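PDB 2R91: 2-Keto-3-deoxy-(6-phospho-)gluconate aldolase from Thermoproteus tenax, which is a member of the dihydrodipicolinate synthetase family of aldolases, with each chain folded as a TIM barrel and four chains making up the assembly. Local coordinates for residues Val25-Ile28 / Thr29-Val33; Ser180-Phe183 / Ala184-Val188; Ile217-Ala220 / Arg221-Phe225; Gln224-Leu227 / Asp228-Val231. One frame throughout, in Å; residues are numbered along the deposited sequence.

In the fold
All four contacts are local. Contacts 1 and 2 lie on helices around an eight-stranded parallel barrel, contacts 3 and 4 on helix 217-237, which packs against helices 182-187 and 202-213. Contact 1 comes first along the chain, at the end of helix 18-30, its centre 20 to 22 Å from the other three. Contact 2, on helix 182-187, lies about 10 Å from contact 3 and 13 Å from contact 4, centre to centre, and packs against both. Contacts 3 and 4 follow one another and share Gln-224 and Phe-225. Contacts 2, 3 and 4 touch the second subunit, whereas contact 1 meets no other chain, so helices 182-187 and 217-237 form part of the subunit interface.

Contact 1: residues Val25-Ile28 / Thr29-Val33; sequences VKNI and TSKGV
Ile-28 and Val-33 meet in a local contact at the C-terminal end of helix 18-30, where the chain turns toward strand 35-38 of the barrel. Ile-28 CG1 lies 3.8 Å from Val-33 CG2, the two side chains crossing at a slant, and both also rest on Ala-5 of strand 2-6. The carbonyl of Ile-28 is gripped from opposite faces of its plane: Val-33 N donates to Ile-28 O at 3.2 Å, nearly straight at 162°, and Lys-31 N comes from well above the plane. Gly-32, at a positive phi of 119°, reverses the chain between these donors. One turn earlier, Thr-29 OG1 sits between its own backbone N and carbonyl carbon (chi1 55°), a position from which it bonds back to Val-25 O at 2.9 Å, sharing that oxygen with Thr-29 N. Ser-30 OG donates in the carbonyl plane to Asn-27 O at 2.6 Å. The extended chain of Lys-31 brings CE to 3.4 Å from Asn-27 OD1, and Lys-31 NZ and Asn-27 ND2 both bond to Gln-251 OE1. The i-to-i+5 bond, the glycine at positive phi and the apolar Ile-28/Val-33 clasp are consistent with a Schellman motif.

Contact 2: residues Ser180-Phe183 / Ala184-Val188; sequences SLVF and ASFAV
Leu-181 O takes two bonds from one residue, Ser-185, at the start of helix 182-187 in the beta-alpha-beta unit that links strands 173-176 and 192-193 of the TIM barrel. Ser-185 N donates to Leu-181 O at 2.8 Å, and Ser-185 OG reaches the same Leu-181 O at 2.7 Å from the other face of the carbonyl plane. The hydroxyl can fold back because OG stands beside its own backbone N, anti to the carbonyl carbon (chi1 -61°), which satisfies a buried polar group within the turn. Leu-181 is the N-cap residue, and its CD2 leans on Ala-184 CB. Just ahead of the cap a water stands in for a missing helical bond: it donates to Ser-180 O at 2.9 Å and accepts from Ala-184 N at 3.1 Å.

Phe-183, its CG anti to the backbone N (chi1 158°), reaches Ile-217 and Ala-220 of helix 217-237 as well as Ile-208 and Val-212 of helix 202-213; across the subunit boundary it packs on Val-188 of the second subunit. Within the helix it makes a looser approach to Ala-187. Phe-186, which touches Arg-209 of helix 202-213 and Met-1, runs side by side with Val-182, the two pointing the same way. Their backbones are joined by a straight bond from Phe-186 N to Val-182 O (3.2 Å, 173°), and the side chains close up where Val-182 CG1 touches Phe-186 CE2 at 3.5 Å.

Contact 3: residues Ile217-Ala220 / Arg221-Phe225; sequences IERA and RSLQF
Leu-223 lays its CD1 methyl over one face of the Arg-219 guanidinium near the start of helix 217-237, the helix that follows helix 202-213 in the C-terminal helical region found in the dihydrodipicolinate synthetase family. Leu-223 CD1 is 4.1 Å from Arg-219 NE, and the leucine stem is closer still, with Leu-223 CG at 3.3 Å from Arg-219 O. The arginine reaches the methyl because its chain is extended from CG to NE, CG lying anti to the backbone N (chi1 169°). Arg-219 and Leu-223 both touch Leu-286.

The tightly packed flank is that of Ile-217 and Ala-220. Ala-220 is wedged between Phe-183 of helix 182-187 and Ala-211 and Val-212 of helix 202-213, while Ile-217 touches Phe-183 too. Regular helical bonds fix the backbone here, among them Arg-221 N to Ile-217 O at 2.8 Å and Gln-224 N to Ala-220 O at 2.9 Å.

The loose side is that of Glu-218 and Ser-222, which are exposed. The opposite charges of Glu-218 and Arg-221 do not meet: Glu-218 OE2 stays 5.0 Å from Arg-221 NH2. Arg-221 leads instead to the subunit interface. Bent at chi3 (66°), it turns NH1 to the backbone carbonyls of Val-188 and Arg-189 of the second subunit through weak hydrogen bonds, and Glu-218 forms a long, weak ion pair with that same Arg-189. One turn on, the backbone Arg-221 O lies 3.4 Å above the plane of the Phe-225 ring, offset toward its rim.

Contact 4: residues Gln224-Leu227 / Asp228-Val231; sequences QFLL and DEIV
Gln-224 and Asp-228 meet one turn apart on helix 217-237. Asp-228 N donates to Gln-224 O at 2.9 Å, and the carboxylate folds back over the same turn, because CG lies beside its own backbone N (chi1 -64°). This brings Asp-228 OD2 to 3.8 Å from Gln-224 CG, with the amide and carboxylate planes only 21° apart.

Phe-225 meets the same oxygen: Asp-228 OD2 also sits at the ring edge, in the ring plane, 3.7 Å from Phe-225 CD1, where the weakly positive rim of the ring would probably suit a carboxylate oxygen. Glu-229 N donates to Phe-225 O at 3.1 Å, and Glu-229 CG packs against that carbonyl oxygen. Arg-167 of the second subunit packs on Phe-225, Asp-228 and Glu-229 together, so this face belongs to the interface.

Leu-226 turns toward the C-terminal part of the chain. Its carbonyl accepts from Ile-230 N at 3.3 Å, and Ile-230 CD1 packs beside the oxygen, 3.7 Å from Leu-226 O. The side chains of Leu-226 and Ile-230 both rest on Ala-280 of helix 278-282, and Ile-230 goes on to Leu-246 and Phe-250 of helix 239-251.

Leu-227 faces inward, next to Ser-197. Its CD1 meets Val-231 CG2 at 3.9 Å, and an almost straight backbone bond joins Val-231 N to Leu-227 O (2.9 Å, 176°). The helix is thus packed on several sides, by the neighbouring subunit, by loops and by helices 239-251 and 278-282, within the C-terminal helical region that follows the TIM barrel.

Contact 1: residues Val25-Ile28 / Thr29-Val33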
ATOM      1  N   VAL A  25     -11.386   9.411 -34.219  1.00 23.06           N
ATOM      2  CA  VAL A  25     -11.708   7.990 -34.319  1.00 22.92           C
ATOM      3  C   VAL A  25     -11.420   7.396 -35.711  1.00 24.70           C
ATOM      4  O   VAL A  25     -10.879   6.289 -35.846  1.00 23.28           O
ATOM      5  CB  VAL A  25     -13.160   7.713 -33.919  1.00 23.06           C
ATOM      6  CG1 VAL A  25     -13.568   6.316 -34.381  1.00 22.95           C
ATOM      7  CG2 VAL A  25     -13.352   7.870 -32.384  1.00 21.83           C
ATOM      8  N   LYS A  26     -11.780   8.133 -36.754  1.00 26.19           N
ATOM      9  CA  LYS A  26     -11.588   7.630 -38.103  1.00 29.19           C
ATOM     10  C   LYS A  26     -10.094   7.542 -38.454  1.00 26.59           C
ATOM     11  O   LYS A  26      -9.668   6.612 -39.137  1.00 25.30           O
ATOM     12  CB  LYS A  26     -12.357   8.505 -39.098  1.00 31.79           C
ATOM     13  CG  LYS A  26     -13.896   8.331 -38.949  1.00 34.56           C
ATOM     14  CD  LYS A  26     -14.661   9.490 -39.643  1.00 35.63           C
ATOM     15  CE  LYS A  26     -16.144   9.528 -39.234  1.00 36.86           C
ATOM     16  NZ  LYS A  26     -16.779  10.822 -39.679  1.00 40.37           N
ATOM     17  N   ASN A  27      -9.308   8.505 -37.981  1.00 24.58           N
ATOM     18  CA  ASN A  27      -7.850   8.405 -38.139  1.00 24.31           C
ATOM     19  C   ASN A  27      -7.270   7.166 -37.449  1.00 22.77           C
ATOM     20  O   ASN A  27      -6.592   6.331 -38.066  1.00 21.78           O
ATOM     21  CB  ASN A  27      -7.145   9.655 -37.609  1.00 24.35           C
ATOM     22  CG  ASN A  27      -5.625   9.540 -37.705  1.00 25.60           C
ATOM     23  OD1 ASN A  27      -5.088   9.394 -38.800  1.00 26.09           O
ATOM     24  ND2 ASN A  27      -4.932   9.562 -36.560  1.00 23.55           N
ATOM     25  N   ILE A  28      -7.541   7.006 -36.160  1.00 21.24           N
ATOM     26  CA  ILE A  28      -6.858   5.908 -35.467  1.00 19.17           C
ATOM     27  C   ILE A  28      -7.335   4.536 -35.938  1.00 20.92           C
ATOM     28  O   ILE A  28      -6.570   3.581 -35.974  1.00 19.51           O
ATOM     29  CB  ILE A  28      -6.892   6.082 -33.917  1.00 18.87           C
ATOM     30  CG1 ILE A  28      -8.299   5.792 -33.352  1.00 17.65           C
ATOM     31  CG2 ILE A  28      -6.403   7.498 -33.550  1.00 17.32           C
ATOM     32  CD1 ILE A  28      -8.454   6.133 -31.819  1.00 17.79           C
ATOM     33  N   THR A  29      -8.601   4.405 -36.323  1.00 21.14           N
ATOM     34  CA  THR A  29      -9.042   3.104 -36.836  1.00 22.35           C
ATOM     35  C   THR A  29      -8.415   2.839 -38.227  1.00 24.70           C
ATOM     36  O   THR A  29      -8.226   1.693 -38.611  1.00 26.73           O
ATOM     37  CB  THR A  29     -10.596   2.963 -36.898  1.00 23.12           C
ATOM     38  OG1 THR A  29     -11.119   4.044 -37.655  1.00 23.88           O
ATOM     39  CG2 THR A  29     -11.218   3.017 -35.484  1.00 20.85           C
ATOM     40  N   SER A  30      -8.072   3.889 -38.966  1.00 25.14           N
ATOM     41  CA  SER A  30      -7.342   3.688 -40.216  1.00 27.12           C
ATOM     42  C   SER A  30      -5.894   3.198 -40.002  1.00 28.06           C
ATOM     43  O   SER A  30      -5.266   2.641 -40.914  1.00 27.25           O
ATOM     44  CB  SER A  30      -7.333   4.950 -41.067  1.00 27.88           C
ATOM     45  OG  SER A  30      -6.318   5.852 -40.642  1.00 30.04           O
ATOM     46  N   LYS A  31      -5.373   3.420 -38.795  1.00 27.15           N
ATOM     47  CA  LYS A  31      -3.985   3.130 -38.479  1.00 27.01           C
ATOM     48  C   LYS A  31      -3.818   1.902 -37.610  1.00 27.09           C
ATOM     49  O   LYS A  31      -2.747   1.695 -37.043  1.00 28.22           O
ATOM     50  CB  LYS A  31      -3.327   4.345 -37.830  1.00 26.99           C
ATOM     51  CG  LYS A  31      -3.139   5.486 -38.814  1.00 29.14           C
ATOM     52  CD  LYS A  31      -2.274   6.591 -38.280  1.00 30.91           C
ATOM     53  CE  LYS A  31      -2.205   7.723 -39.263  1.00 32.29           C
ATOM     54  NZ  LYS A  31      -1.246   8.761 -38.824  1.00 34.93           N
ATOM     55  N   GLY A  32      -4.861   1.081 -37.504  1.00 25.87           N
ATOM     56  CA  GLY A  32      -4.735  -0.197 -36.803  1.00 24.37           C
ATOM     57  C   GLY A  32      -5.605  -0.453 -35.570  1.00 22.58           C
ATOM     58  O   GLY A  32      -5.594  -1.556 -35.013  1.00 22.41           O
ATOM     59  N   VAL A  33      -6.327   0.558 -35.106  1.00 20.90           N
ATOM     60  CA  VAL A  33      -7.246   0.333 -33.985  1.00 19.74           C
ATOM     61  C   VAL A  33      -8.431  -0.504 -34.498  1.00 20.36           C
ATOM     62  O   VAL A  33      -9.090  -0.121 -35.473  1.00 19.12           O
ATOM     63  CB  VAL A  33      -7.746   1.649 -33.345  1.00 19.29           C
ATOM     64  CG1 VAL A  33      -8.805   1.358 -32.257  1.00 19.02           C
ATOM     65  CG2 VAL A  33      -6.553   2.450 -32.756  1.00 16.76           C
TER

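Contact 2: residues Ser180-Phe183 / Ala184-Val188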
ATOM      1  N   SER A 180       2.698   0.034 -20.652  1.00 18.58           N
ATOM      2  CA  SER A 180       4.019  -0.596 -20.466  1.00 19.38           C
ATOM      3  C   SER A 180       3.989  -2.091 -20.769  1.00 18.95           C
ATOM      4  O   SER A 180       5.051  -2.745 -20.798  1.00 20.55           O
ATOM      5  CB  SER A 180       4.466  -0.359 -19.033  1.00 18.82           C
ATOM      6  OG  SER A 180       3.674  -1.197 -18.204  1.00 22.65           O
ATOM      7  N   LEU A 181       2.797  -2.654 -20.983  1.00 17.41           N
ATOM      8  CA  LEU A 181       2.630  -4.101 -21.227  1.00 17.78           C
ATOM      9  C   LEU A 181       2.071  -4.490 -22.613  1.00 18.16           C
ATOM     10  O   LEU A 181       1.604  -5.622 -22.802  1.00 19.76           O
ATOM     11  CB  LEU A 181       1.790  -4.773 -20.120  1.00 16.76           C
ATOM     12  CG  LEU A 181       2.395  -4.813 -18.710  1.00 16.54           C
ATOM     13  CD1 LEU A 181       1.390  -5.305 -17.657  1.00 17.37           C
ATOM     14  CD2 LEU A 181       3.691  -5.705 -18.732  1.00 16.37           C
ATOM     15  N   VAL A 182       2.107  -3.578 -23.579  1.00 17.92           N
ATOM     16  CA  VAL A 182       1.596  -3.901 -24.927  1.00 18.46           C
ATOM     17  C   VAL A 182       2.357  -5.070 -25.574  1.00 19.19           C
ATOM     18  O   VAL A 182       1.784  -6.068 -26.010  1.00 17.18           O
ATOM     19  CB  VAL A 182       1.633  -2.666 -25.839  1.00 19.35           C
ATOM     20  CG1 VAL A 182       1.324  -3.048 -27.294  1.00 19.08           C
ATOM     21  CG2 VAL A 182       0.586  -1.592 -25.328  1.00 19.02           C
ATOM     22  N   PHE A 183       3.672  -4.911 -25.645  1.00 19.16           N
ATOM     23  CA  PHE A 183       4.554  -5.982 -26.099  1.00 18.92           C
ATOM     24  C   PHE A 183       4.273  -7.288 -25.356  1.00 18.23           C
ATOM     25  O   PHE A 183       3.939  -8.304 -25.972  1.00 18.79           O
ATOM     26  CB  PHE A 183       6.010  -5.487 -25.963  1.00 20.20           C
ATOM     27  CG  PHE A 183       7.040  -6.571 -25.885  1.00 21.69           C
ATOM     28  CD1 PHE A 183       7.033  -7.636 -26.780  1.00 21.36           C
ATOM     29  CD2 PHE A 183       8.072  -6.474 -24.950  1.00 22.37           C
ATOM     30  CE1 PHE A 183       8.025  -8.648 -26.708  1.00 22.37           C
ATOM     31  CE2 PHE A 183       9.074  -7.470 -24.875  1.00 22.07           C
ATOM     32  CZ  PHE A 183       9.059  -8.526 -25.742  1.00 21.77           C
ATOM     33  N   ALA A 184       4.370  -7.267 -24.035  1.00 16.87           N
ATOM     34  CA  ALA A 184       4.164  -8.456 -23.231  1.00 17.99           C
ATOM     35  C   ALA A 184       2.789  -9.118 -23.434  1.00 18.53           C
ATOM     36  O   ALA A 184       2.684 -10.350 -23.514  1.00 17.25           O
ATOM     37  CB  ALA A 184       4.384  -8.138 -21.763  1.00 16.90           C
ATOM     38  N   SER A 185       1.736  -8.304 -23.512  1.00 17.23           N
ATOM     39  CA  SER A 185       0.379  -8.842 -23.794  1.00 17.52           C
ATOM     40  C   SER A 185       0.298  -9.629 -25.107  1.00 17.00           C
ATOM     41  O   SER A 185      -0.301 -10.688 -25.162  1.00 19.70           O
ATOM     42  CB  SER A 185      -0.632  -7.681 -23.846  1.00 16.81           C
ATOM     43  OG  SER A 185      -0.672  -7.019 -22.603  1.00 17.86           O
ATOM     44  N   PHE A 186       0.830  -9.080 -26.188  1.00 19.09           N
ATOM     45  CA  PHE A 186       0.856  -9.840 -27.455  1.00 18.83           C
ATOM     46  C   PHE A 186       1.717 -11.108 -27.349  1.00 20.39           C
ATOM     47  O   PHE A 186       1.342 -12.196 -27.834  1.00 20.00           O
ATOM     48  CB  PHE A 186       1.317  -8.946 -28.586  1.00 18.82           C
ATOM     49  CG  PHE A 186       0.334  -7.830 -28.924  1.00 18.76           C
ATOM     50  CD1 PHE A 186      -1.032  -8.095 -29.066  1.00 19.70           C
ATOM     51  CD2 PHE A 186       0.788  -6.536 -29.123  1.00 18.25           C
ATOM     52  CE1 PHE A 186      -1.940  -7.042 -29.390  1.00 17.82           C
ATOM     53  CE2 PHE A 186      -0.094  -5.493 -29.441  1.00 18.80           C
ATOM     54  CZ  PHE A 186      -1.456  -5.762 -29.580  1.00 18.89           C
ATOM     55  N   ALA A 187       2.865 -10.966 -26.693  1.00 20.15           N
ATOM     56  CA  ALA A 187       3.784 -12.109 -26.477  1.00 20.29           C
ATOM     57  C   ALA A 187       3.136 -13.280 -25.741  1.00 21.35           C
ATOM     58  O   ALA A 187       3.397 -14.470 -26.040  1.00 22.50           O
ATOM     59  CB  ALA A 187       5.008 -11.625 -25.730  1.00 19.86           C
ATOM     60  N   VAL A 188       2.281 -12.981 -24.769  1.00 20.25           N
ATOM     61  CA  VAL A 188       1.644 -14.062 -24.029  1.00 20.05           C
ATOM     62  C   VAL A 188       0.287 -14.420 -24.632  1.00 20.78           C
ATOM     63  O   VAL A 188      -0.425 -15.279 -24.101  1.00 22.89           O
ATOM     64  CB  VAL A 188       1.515 -13.797 -22.492  1.00 19.62           C
ATOM     65  CG1 VAL A 188       2.893 -13.590 -21.838  1.00 20.28           C
ATOM     66  CG2 VAL A 188       0.543 -12.610 -22.189  1.00 20.07           C
TER
HETATM   67  O   HOH W   1       5.718  -4.934 -22.562  1.00 19.22           O

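Contact 3: residues Ile217-Ala220 / Arg221-Phe225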
ATOM      1  N   ILE A 217      11.034 -10.391 -31.612  1.00 31.25           N
ATOM      2  CA  ILE A 217      10.859  -9.940 -30.235  1.00 32.53           C
ATOM      3  C   ILE A 217      11.725  -8.726 -29.916  1.00 31.83           C
ATOM      4  O   ILE A 217      11.303  -7.821 -29.192  1.00 30.35           O
ATOM      5  CB  ILE A 217      11.111 -11.095 -29.240  1.00 34.50           C
ATOM      6  CG1 ILE A 217      10.109 -12.230 -29.496  1.00 35.30           C
ATOM      7  CG2 ILE A 217      11.041 -10.598 -27.799  1.00 33.29           C
ATOM      8  CD1 ILE A 217       8.657 -11.841 -29.250  1.00 36.81           C
ATOM      9  N   GLU A 218      12.921  -8.682 -30.493  1.00 30.23           N
ATOM     10  CA  GLU A 218      13.813  -7.547 -30.280  1.00 31.15           C
ATOM     11  C   GLU A 218      13.227  -6.221 -30.810  1.00 27.37           C
ATOM     12  O   GLU A 218      13.316  -5.202 -30.132  1.00 25.02           O
ATOM     13  CB  GLU A 218      15.219  -7.806 -30.856  1.00 35.09           C
ATOM     14  CG  GLU A 218      15.980  -8.989 -30.193  1.00 38.93           C
ATOM     15  CD  GLU A 218      15.388 -10.358 -30.556  1.00 41.20           C
ATOM     16  OE1 GLU A 218      14.691 -10.485 -31.603  1.00 41.29           O
ATOM     17  OE2 GLU A 218      15.600 -11.320 -29.780  1.00 43.80           O
ATOM     18  N   ARG A 219      12.670  -6.228 -32.019  1.00 24.21           N
ATOM     19  CA  ARG A 219      12.014  -5.021 -32.548  1.00 25.34           C
ATOM     20  C   ARG A 219      10.796  -4.604 -31.669  1.00 22.31           C
ATOM     21  O   ARG A 219      10.595  -3.417 -31.366  1.00 21.86           O
ATOM     22  CB  ARG A 219      11.559  -5.226 -34.009  1.00 25.97           C
ATOM     23  CG  ARG A 219      10.650  -4.101 -34.513  1.00 28.25           C
ATOM     24  CD  ARG A 219      10.440  -4.137 -36.035  1.00 29.92           C
ATOM     25  NE  ARG A 219       9.602  -3.027 -36.501  1.00 32.75           N
ATOM     26  CZ  ARG A 219      10.048  -1.810 -36.807  1.00 35.22           C
ATOM     27  NH1 ARG A 219      11.339  -1.506 -36.704  1.00 35.88           N
ATOM     28  NH2 ARG A 219       9.193  -0.877 -37.207  1.00 35.72           N
ATOM     29  N   ALA A 220       9.976  -5.578 -31.314  1.00 19.84           N
ATOM     30  CA  ALA A 220       8.793  -5.341 -30.448  1.00 21.82           C
ATOM     31  C   ALA A 220       9.213  -4.695 -29.135  1.00 21.81           C
ATOM     32  O   ALA A 220       8.620  -3.704 -28.686  1.00 18.88           O
ATOM     33  CB  ALA A 220       8.078  -6.651 -30.144  1.00 20.66           C
ATOM     34  N   ARG A 221      10.240  -5.280 -28.502  1.00 21.53           N
ATOM     35  CA  ARG A 221      10.745  -4.741 -27.256  1.00 22.17           C
ATOM     36  C   ARG A 221      11.325  -3.338 -27.421  1.00 22.15           C
ATOM     37  O   ARG A 221      11.128  -2.468 -26.584  1.00 20.68           O
ATOM     38  CB  ARG A 221      11.811  -5.675 -26.664  1.00 24.93           C
ATOM     39  CG  ARG A 221      12.241  -5.280 -25.259  1.00 27.77           C
ATOM     40  CD  ARG A 221      12.979  -6.458 -24.609  1.00 31.00           C
ATOM     41  NE  ARG A 221      14.233  -6.731 -25.301  1.00 33.42           N
ATOM     42  CZ  ARG A 221      14.801  -7.937 -25.375  1.00 35.92           C
ATOM     43  NH1 ARG A 221      14.238  -8.998 -24.806  1.00 37.04           N
ATOM     44  NH2 ARG A 221      15.954  -8.076 -26.001  1.00 36.89           N
ATOM     45  N   SER A 222      12.058  -3.113 -28.501  1.00 21.53           N
ATOM     46  CA  SER A 222      12.593  -1.797 -28.770  1.00 23.30           C
ATOM     47  C   SER A 222      11.502  -0.724 -28.966  1.00 21.88           C
ATOM     48  O   SER A 222      11.620   0.390 -28.451  1.00 20.90           O
ATOM     49  CB  SER A 222      13.475  -1.831 -30.012  1.00 25.75           C
ATOM     50  OG  SER A 222      13.909  -0.506 -30.291  1.00 29.36           O
ATOM     51  N   LEU A 223      10.472  -1.055 -29.743  1.00 19.26           N
ATOM     52  CA  LEU A 223       9.315  -0.165 -29.915  1.00 19.54           C
ATOM     53  C   LEU A 223       8.645   0.106 -28.560  1.00 17.43           C
ATOM     54  O   LEU A 223       8.323   1.238 -28.251  1.00 18.14           O
ATOM     55  CB  LEU A 223       8.298  -0.791 -30.888  1.00 18.96           C
ATOM     56  CG  LEU A 223       8.777  -0.881 -32.347  1.00 20.61           C
ATOM     57  CD1 LEU A 223       7.745  -1.582 -33.188  1.00 21.53           C
ATOM     58  CD2 LEU A 223       9.081   0.513 -32.894  1.00 21.23           C
ATOM     59  N   GLN A 224       8.439  -0.945 -27.774  1.00 17.94           N
ATOM     60  CA  GLN A 224       7.925  -0.788 -26.403  1.00 17.97           C
ATOM     61  C   GLN A 224       8.710   0.207 -25.548  1.00 19.37           C
ATOM     62  O   GLN A 224       8.132   1.051 -24.824  1.00 18.59           O
ATOM     63  CB  GLN A 224       7.844  -2.136 -25.696  1.00 18.30           C
ATOM     64  CG  GLN A 224       7.291  -2.032 -24.238  1.00 18.57           C
ATOM     65  CD  GLN A 224       5.816  -1.643 -24.223  1.00 20.04           C
ATOM     66  OE1 GLN A 224       5.443  -0.517 -23.859  1.00 22.28           O
ATOM     67  NE2 GLN A 224       4.987  -2.559 -24.625  1.00 18.89           N
ATOM     68  N   PHE A 225      10.034   0.124 -25.605  1.00 19.58           N
ATOM     69  CA  PHE A 225      10.846   0.994 -24.773  1.00 19.00           C
ATOM     70  C   PHE A 225      10.731   2.446 -25.245  1.00 19.08           C
ATOM     71  O   PHE A 225      10.712   3.374 -24.438  1.00 17.55           O
ATOM     72  CB  PHE A 225      12.320   0.542 -24.790  1.00 20.66           C
ATOM     73  CG  PHE A 225      12.585  -0.731 -24.014  1.00 21.41           C
ATOM     74  CD1 PHE A 225      11.719  -1.150 -22.997  1.00 21.06           C
ATOM     75  CD2 PHE A 225      13.739  -1.496 -24.281  1.00 21.16           C
ATOM     76  CE1 PHE A 225      11.977  -2.349 -22.267  1.00 21.99           C
ATOM     77  CE2 PHE A 225      14.004  -2.671 -23.567  1.00 20.30           C
ATOM     78  CZ  PHE A 225      13.130  -3.093 -22.553  1.00 21.16           C
TER

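Contact 4: residues Gln224-Leu227 / Asp228-Val231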
ATOM      1  N   GLN A 224       8.439  -0.945 -27.774  1.00 17.94           N
ATOM      2  CA  GLN A 224       7.925  -0.788 -26.403  1.00 17.97           C
ATOM      3  C   GLN A 224       8.710   0.207 -25.548  1.00 19.37           C
ATOM      4  O   GLN A 224       8.132   1.051 -24.824  1.00 18.59           O
ATOM      5  CB  GLN A 224       7.844  -2.136 -25.696  1.00 18.30           C
ATOM      6  CG  GLN A 224       7.291  -2.032 -24.238  1.00 18.57           C
ATOM      7  CD  GLN A 224       5.816  -1.643 -24.223  1.00 20.04           C
ATOM      8  OE1 GLN A 224       5.443  -0.517 -23.859  1.00 22.28           O
ATOM      9  NE2 GLN A 224       4.987  -2.559 -24.625  1.00 18.89           N
ATOM     10  N   PHE A 225      10.034   0.124 -25.605  1.00 19.58           N
ATOM     11  CA  PHE A 225      10.846   0.994 -24.773  1.00 19.00           C
ATOM     12  C   PHE A 225      10.731   2.446 -25.245  1.00 19.08           C
ATOM     13  O   PHE A 225      10.712   3.374 -24.438  1.00 17.55           O
ATOM     14  CB  PHE A 225      12.320   0.542 -24.790  1.00 20.66           C
ATOM     15  CG  PHE A 225      12.585  -0.731 -24.014  1.00 21.41           C
ATOM     16  CD1 PHE A 225      11.719  -1.150 -22.997  1.00 21.06           C
ATOM     17  CD2 PHE A 225      13.739  -1.496 -24.281  1.00 21.16           C
ATOM     18  CE1 PHE A 225      11.977  -2.349 -22.267  1.00 21.99           C
ATOM     19  CE2 PHE A 225      14.004  -2.671 -23.567  1.00 20.30           C
ATOM     20  CZ  PHE A 225      13.130  -3.093 -22.553  1.00 21.16           C
ATOM     21  N   LEU A 226      10.652   2.637 -26.555  1.00 19.61           N
ATOM     22  CA  LEU A 226      10.418   3.972 -27.102  1.00 21.16           C
ATOM     23  C   LEU A 226       9.090   4.560 -26.602  1.00 19.41           C
ATOM     24  O   LEU A 226       9.011   5.723 -26.219  1.00 19.22           O
ATOM     25  CB  LEU A 226      10.398   3.899 -28.623  1.00 23.83           C
ATOM     26  CG  LEU A 226      10.687   5.209 -29.321  1.00 29.07           C
ATOM     27  CD1 LEU A 226      12.207   5.640 -29.049  1.00 30.65           C
ATOM     28  CD2 LEU A 226      10.402   5.064 -30.799  1.00 30.21           C
ATOM     29  N   LEU A 227       8.046   3.744 -26.630  1.00 19.68           N
ATOM     30  CA  LEU A 227       6.739   4.134 -26.065  1.00 19.05           C
ATOM     31  C   LEU A 227       6.831   4.489 -24.578  1.00 18.45           C
ATOM     32  O   LEU A 227       6.277   5.513 -24.137  1.00 17.35           O
ATOM     33  CB  LEU A 227       5.727   2.992 -26.254  1.00 19.02           C
ATOM     34  CG  LEU A 227       4.331   3.225 -25.603  1.00 20.00           C
ATOM     35  CD1 LEU A 227       3.696   4.540 -26.119  1.00 20.70           C
ATOM     36  CD2 LEU A 227       3.400   2.027 -25.827  1.00 19.99           C
ATOM     37  N   ASP A 228       7.522   3.648 -23.795  1.00 17.12           N
ATOM     38  CA  ASP A 228       7.728   3.919 -22.358  1.00 19.28           C
ATOM     39  C   ASP A 228       8.342   5.304 -22.094  1.00 19.01           C
ATOM     40  O   ASP A 228       7.927   6.017 -21.181  1.00 18.86           O
ATOM     41  CB  ASP A 228       8.597   2.815 -21.721  1.00 19.72           C
ATOM     42  CG  ASP A 228       7.923   1.464 -21.751  1.00 21.49           C
ATOM     43  OD1 ASP A 228       6.666   1.427 -21.846  1.00 21.12           O
ATOM     44  OD2 ASP A 228       8.635   0.440 -21.644  1.00 21.22           O
ATOM     45  N   GLU A 229       9.318   5.697 -22.914  1.00 20.11           N
ATOM     46  CA  GLU A 229       9.973   6.997 -22.747  1.00 22.78           C
ATOM     47  C   GLU A 229       8.982   8.121 -22.971  1.00 20.51           C
ATOM     48  O   GLU A 229       9.017   9.139 -22.297  1.00 18.51           O
ATOM     49  CB  GLU A 229      11.078   7.164 -23.777  1.00 24.71           C
ATOM     50  CG  GLU A 229      12.257   6.214 -23.586  1.00 30.15           C
ATOM     51  CD  GLU A 229      13.332   6.374 -24.685  1.00 31.65           C
ATOM     52  OE1 GLU A 229      13.346   7.430 -25.410  1.00 33.71           O
ATOM     53  OE2 GLU A 229      14.157   5.430 -24.807  1.00 35.75           O
ATOM     54  N   ILE A 230       8.102   7.927 -23.947  1.00 19.64           N
ATOM     55  CA  ILE A 230       7.086   8.947 -24.273  1.00 18.22           C
ATOM     56  C   ILE A 230       6.073   9.040 -23.141  1.00 17.53           C
ATOM     57  O   ILE A 230       5.772  10.122 -22.656  1.00 18.21           O
ATOM     58  CB  ILE A 230       6.410   8.622 -25.637  1.00 17.48           C
ATOM     59  CG1 ILE A 230       7.403   8.860 -26.793  1.00 18.49           C
ATOM     60  CG2 ILE A 230       5.132   9.488 -25.829  1.00 19.11           C
ATOM     61  CD1 ILE A 230       7.009   8.167 -28.130  1.00 19.38           C
ATOM     62  N   VAL A 231       5.549   7.899 -22.710  1.00 18.49           N
ATOM     63  CA  VAL A 231       4.667   7.850 -21.534  1.00 21.10           C
ATOM     64  C   VAL A 231       5.273   8.515 -20.268  1.00 22.42           C
ATOM     65  O   VAL A 231       4.605   9.312 -19.564  1.00 22.02           O
ATOM     66  CB  VAL A 231       4.283   6.390 -21.225  1.00 20.78           C
ATOM     67  CG1 VAL A 231       3.494   6.268 -19.913  1.00 20.51           C
ATOM     68  CG2 VAL A 231       3.466   5.810 -22.414  1.00 20.30           C
TER